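Local coordinates for protein predicted protease of the collagenase family (Methanopyrus kandleri, PDB 5D88) that binds zinc and is probably a peptidase of the U32 family, built on a TIM barrel and paired here with a second subunit, at residues F207-A210 with T211-I215; E216-P219 with Y220-N223. All coordinates share one frame; numbering follows the deposited sequence.

Contact 1 of 2, residues F207-A210 with T211-I215; sequences FSHA and TAEGI. With ZN (zinc ion), chain B.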
loop_
_atom_site.group_PDB
_atom_site.type_symbol
_atom_site.label_atom_id
_atom_site.label_comp_id
_atom_site.label_asym_id
_atom_site.label_seq_id
_atom_site.Cartn_x
_atom_site.Cartn_y
_atom_site.Cartn_z
ATOM N N PHE A 207 -5.360 -0.743 9.532
ATOM C CA PHE A 207 -4.881 -0.920 10.901
ATOM C C PHE A 207 -3.793 0.099 11.260
ATOM O O PHE A 207 -3.657 0.466 12.428
ATOM C CB PHE A 207 -4.376 -2.343 11.112
ATOM C CG PHE A 207 -5.441 -3.307 11.491
ATOM C CD1 PHE A 207 -6.359 -3.733 10.556
ATOM C CD2 PHE A 207 -5.540 -3.767 12.795
ATOM C CE1 PHE A 207 -7.355 -4.638 10.897
ATOM C CE2 PHE A 207 -6.539 -4.685 13.162
ATOM C CZ PHE A 207 -7.454 -5.112 12.209
ATOM N N SER A 208 -2.997 0.543 10.285
ATOM C CA SER A 208 -1.982 1.560 10.535
ATOM C C SER A 208 -2.607 2.790 11.160
ATOM O O SER A 208 -2.006 3.435 12.027
ATOM C CB SER A 208 -1.279 1.972 9.225
ATOM O OG SER A 208 -0.495 0.924 8.657
ATOM N N HIS A 209 -3.788 3.162 10.671
ATOM C CA HIS A 209 -4.507 4.321 11.181
ATOM C C HIS A 209 -5.234 4.000 12.477
ATOM O O HIS A 209 -5.229 4.799 13.418
ATOM C CB HIS A 209 -5.509 4.798 10.135
ATOM C CG HIS A 209 -4.909 5.603 9.038
ATOM N ND1 HIS A 209 -4.712 6.961 9.137
ATOM C CD2 HIS A 209 -4.502 5.251 7.799
ATOM C CE1 HIS A 209 -4.184 7.409 8.008
ATOM N NE2 HIS A 209 -4.058 6.393 7.178
ATOM N N ALA A 210 -5.865 2.833 12.544
ATOM C CA ALA A 210 -6.632 2.485 13.729
ATOM C C ALA A 210 -5.754 2.524 14.970
ATOM O O ALA A 210 -6.110 3.134 15.986
ATOM C CB ALA A 210 -7.260 1.108 13.542
ATOM N N THR A 211 -4.614 1.848 14.907
ATOM C CA THR A 211 -3.694 1.805 16.032
ATOM C C THR A 211 -3.182 3.196 16.372
ATOM O O THR A 211 -3.203 3.607 17.535
ATOM C CB THR A 211 -2.542 0.854 15.702
ATOM O OG1 THR A 211 -1.933 1.219 14.452
ATOM C CG2 THR A 211 -3.069 -0.595 15.615
ATOM N N ALA A 212 -2.728 3.940 15.360
ATOM C CA ALA A 212 -2.139 5.262 15.599
ATOM C C ALA A 212 -3.147 6.237 16.190
ATOM O O ALA A 212 -2.785 7.118 16.991
ATOM C CB ALA A 212 -1.595 5.834 14.296
ATOM N N GLU A 213 -4.404 6.125 15.772
ATOM C CA GLU A 213 -5.416 7.097 16.127
ATOM C C GLU A 213 -6.299 6.634 17.278
ATOM O O GLU A 213 -7.110 7.417 17.764
ATOM C CB GLU A 213 -6.227 7.436 14.878
ATOM C CG GLU A 213 -5.292 8.075 13.843
ATOM C CD GLU A 213 -5.845 8.152 12.456
ATOM O OE1 GLU A 213 -7.082 8.054 12.323
ATOM O OE2 GLU A 213 -5.045 8.323 11.494
ATOM N N GLY A 214 -6.091 5.425 17.782
ATOM C CA GLY A 214 -6.885 4.908 18.890
ATOM C C GLY A 214 -8.334 4.642 18.538
ATOM O O GLY A 214 -9.231 4.884 19.360
ATOM N N ILE A 215 -8.583 4.173 17.325
ATOM C CA ILE A 215 -9.916 3.852 16.844
ATOM C C ILE A 215 -10.024 2.342 16.756
ATOM O O ILE A 215 -9.287 1.710 16.001
ATOM C CB ILE A 215 -10.178 4.503 15.481
ATOM C CG1 ILE A 215 -9.974 6.028 15.580
ATOM C CG2 ILE A 215 -11.567 4.155 15.000
ATOM C CD1 ILE A 215 -10.888 6.698 16.429
HETATM ZN ZN ZN B . -3.727 6.412 5.164
#
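His-209 and Glu-213 sit one turn apart on the last stretch of helix 200-213 and run out from it alongside each other. His-209 CB passes Glu-213 OE2 at 3.8 Å. CG follows, anti to the carbonyl carbon (chi1 -79°), and is also nearest to Glu-213 OE2, at 3.7 Å; the ring stands along the flank of the glutamate. ND1 gives its hydrogen to Glu-213 OE2 at 2.7 Å in a nearly straight bond. The oxygen lies in the ring plane, yet the bond reaches it from above the carboxylate plane, the two flat groups being 77° apart. At the far side of the ring, NE2 binds the zinc ion at 2.0 Å, flanked by CD2 and CE1, each 3.0 Å from the metal. Cys-88 and the equivalent His-209 and Cys-88 of the second subunit complete the site.

The helix beneath is pinned at Phe-207 O. This oxygen takes the backbone N of Thr-211 and also its hydroxyl, with OG1 2.8 Å away; a chi1 of 53° turns OG1 back over the previous turn, where Val-53 N reaches it as well. At the end of the helix, Gly-214 adopts positive phi, and Ile-215 N bonds to Ala-210 O at 3.0 Å. A weak bond from Gly-214 N to Thr-211 O completes a Schellman motif.

With ND1 used as donor, NE2 is left to the metal. The carboxylate therefore acts as a second-shell group: with the metal bond at NE2, the ND1 bond leaves the ring little freedom to rotate, and the carboxylate would probably polarise the imidazole toward the zinc.

Contact 2 of 2, residues E216-P219 with Y220-N223; sequences EVDP and YRNN
Asp-218 and Arg-221 meet across a tight turn that the aspartate organises with both its backbone and its carboxylate. Asp-218 CG stands anti to its own N (chi1 -179°), which carries the carboxylate forward over the turn. There OD1 accepts Tyr-220 N at 3.0 Å, closing an Asx turn, and OD2 takes Arg-221 NH1 at 2.9 Å in a salt bridge. The arginine, extended from CG to NE, offers this nitrogen edge-on, though its guanidinium is turned 61° from the carboxylate. Below them Asp-218 O accepts two backbone donors, Arg-221 N and Asn-222 N.

Asn-222 folds back on the incoming chain. Its chi1 of 67° sets CG between the backbone N and the carbonyl carbon, so that OD1 receives Asp-218 N at 2.7 Å while ND2 reaches Glu-216 O at 3.1 Å. ND2 also bonds to Leu-94 O of the second subunit. Nearby, Pro-219 CB lies over one face of the Tyr-220 ring in a CH-pi contact, and a water links Pro-219 O to Asn-223 O.

An alanine in place of Asp-218 removes both carboxylate oxygens, so Tyr-220 N would be without this acceptor, the turn would probably be less firmly held, and the Arg-221 guanidinium is likely to turn more freely. In a segment without helix or strand, side-chain carboxylate and amide thus supply much of the hydrogen bonding that shapes the backbone.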
loop_
_atom_site.group_PDB
_atom_site.type_symbol
_atom_site.label_atom_id
_atom_site.label_comp_id
_atom_site.label_asym_id
_atom_site.label_seq_id
_atom_site.Cartn_x
_atom_site.Cartn_y
_atom_site.Cartn_z
ATOM N N GLU A 216 -10.953 1.759 17.505
ATOM C CA GLU A 216 -11.028 0.304 17.575
ATOM C C GLU A 216 -11.419 -0.309 16.235
ATOM O O GLU A 216 -12.211 0.259 15.480
ATOM C CB GLU A 216 -12.035 -0.119 18.632
ATOM C CG GLU A 216 -11.632 0.400 19.998
ATOM C CD GLU A 216 -12.394 -0.222 21.121
ATOM O OE1 GLU A 216 -13.639 -0.376 20.997
ATOM O OE2 GLU A 216 -11.745 -0.548 22.141
ATOM N N VAL A 217 -10.876 -1.505 15.972
ATOM C CA VAL A 217 -11.273 -2.351 14.852
ATOM C C VAL A 217 -11.758 -3.656 15.432
ATOM O O VAL A 217 -10.979 -4.389 16.053
ATOM C CB VAL A 217 -10.125 -2.664 13.878
ATOM C CG1 VAL A 217 -10.671 -3.422 12.635
ATOM C CG2 VAL A 217 -9.389 -1.455 13.502
ATOM N N ASP A 218 -13.010 -3.977 15.170
ATOM C CA ASP A 218 -13.634 -5.192 15.652
ATOM C C ASP A 218 -13.853 -6.099 14.455
ATOM O O ASP A 218 -14.560 -5.696 13.517
ATOM C CB ASP A 218 -14.949 -4.842 16.332
ATOM C CG ASP A 218 -15.672 -6.040 16.904
ATOM O OD1 ASP A 218 -15.581 -7.157 16.349
ATOM O OD2 ASP A 218 -16.370 -5.832 17.922
ATOM N N PRO A 219 -13.247 -7.288 14.408
ATOM C CA PRO A 219 -13.344 -8.114 13.192
ATOM C C PRO A 219 -14.766 -8.332 12.717
ATOM O O PRO A 219 -15.009 -8.431 11.506
ATOM C CB PRO A 219 -12.684 -9.442 13.603
ATOM C CG PRO A 219 -12.544 -9.400 15.078
ATOM C CD PRO A 219 -12.482 -7.943 15.467
ATOM N N TYR A 220 -15.723 -8.399 13.629
ATOM C CA TYR A 220 -17.082 -8.749 13.256
ATOM C C TYR A 220 -17.990 -7.536 13.113
ATOM O O TYR A 220 -19.148 -7.694 12.708
ATOM C CB TYR A 220 -17.639 -9.746 14.275
ATOM C CG TYR A 220 -16.753 -10.975 14.395
ATOM C CD1 TYR A 220 -16.669 -11.896 13.352
ATOM C CD2 TYR A 220 -15.982 -11.201 15.532
ATOM C CE1 TYR A 220 -15.857 -13.023 13.440
ATOM C CE2 TYR A 220 -15.161 -12.324 15.629
ATOM C CZ TYR A 220 -15.107 -13.231 14.576
ATOM O OH TYR A 220 -14.307 -14.352 14.664
ATOM N N ARG A 221 -17.496 -6.332 13.389
ATOM C CA ARG A 221 -18.357 -5.155 13.331
ATOM C C ARG A 221 -17.935 -4.111 12.310
ATOM O O ARG A 221 -18.799 -3.573 11.623
ATOM C CB ARG A 221 -18.444 -4.482 14.709
ATOM C CG ARG A 221 -19.173 -5.310 15.738
ATOM C CD ARG A 221 -19.383 -4.548 17.029
ATOM N NE ARG A 221 -20.414 -5.214 17.820
ATOM C CZ ARG A 221 -20.197 -6.286 18.572
ATOM N NH1 ARG A 221 -18.977 -6.814 18.653
ATOM N NH2 ARG A 221 -21.201 -6.830 19.241
ATOM N N ASN A 222 -16.646 -3.766 12.196
ATOM C CA ASN A 222 -16.307 -2.611 11.364
ATOM C C ASN A 222 -15.015 -2.756 10.558
ATOM O O ASN A 222 -14.444 -1.735 10.129
ATOM C CB ASN A 222 -16.217 -1.337 12.227
ATOM C CG ASN A 222 -15.066 -1.373 13.197
ATOM O OD1 ASN A 222 -14.477 -2.420 13.443
ATOM N ND2 ASN A 222 -14.728 -0.223 13.745
ATOM N N ASN A 223 -14.539 -3.976 10.319
ATOM C CA ASN A 223 -13.434 -4.186 9.384
ATOM C C ASN A 223 -14.004 -4.699 8.070
ATOM O O ASN A 223 -14.420 -5.859 8.005
ATOM C CB ASN A 223 -12.417 -5.177 9.937
ATOM C CG ASN A 223 -11.272 -5.453 8.943
ATOM O OD1 ASN A 223 -11.255 -4.926 7.837
ATOM N ND2 ASN A 223 -10.310 -6.254 9.359
HETATM O O HOH W 1 -16.079 -6.677 10.007
#

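The two contacts come in series: contact 1 takes in the end of helix 200-213 and its exit, and contact 2 follows at once in the loop that leads on to strand 233-234. All of this lies between the seventh and eighth strands of the barrel, 185-190 and 244-247. The centres of the two contacts lie about 12 Å apart, and Val-217 joins them by folding back on the helix, CG2 lying 3.3 Å from Ala-210 CB and CG1 3.7 Å from Phe-207 CZ. Both contacts touch the second subunit, where Leu-94 packs on Ala-210, Ile-215 and Val-217. Contact 1 thus carries the zinc ligand, while contact 2 extends the interface away from the metal through Val-217 and Asn-222.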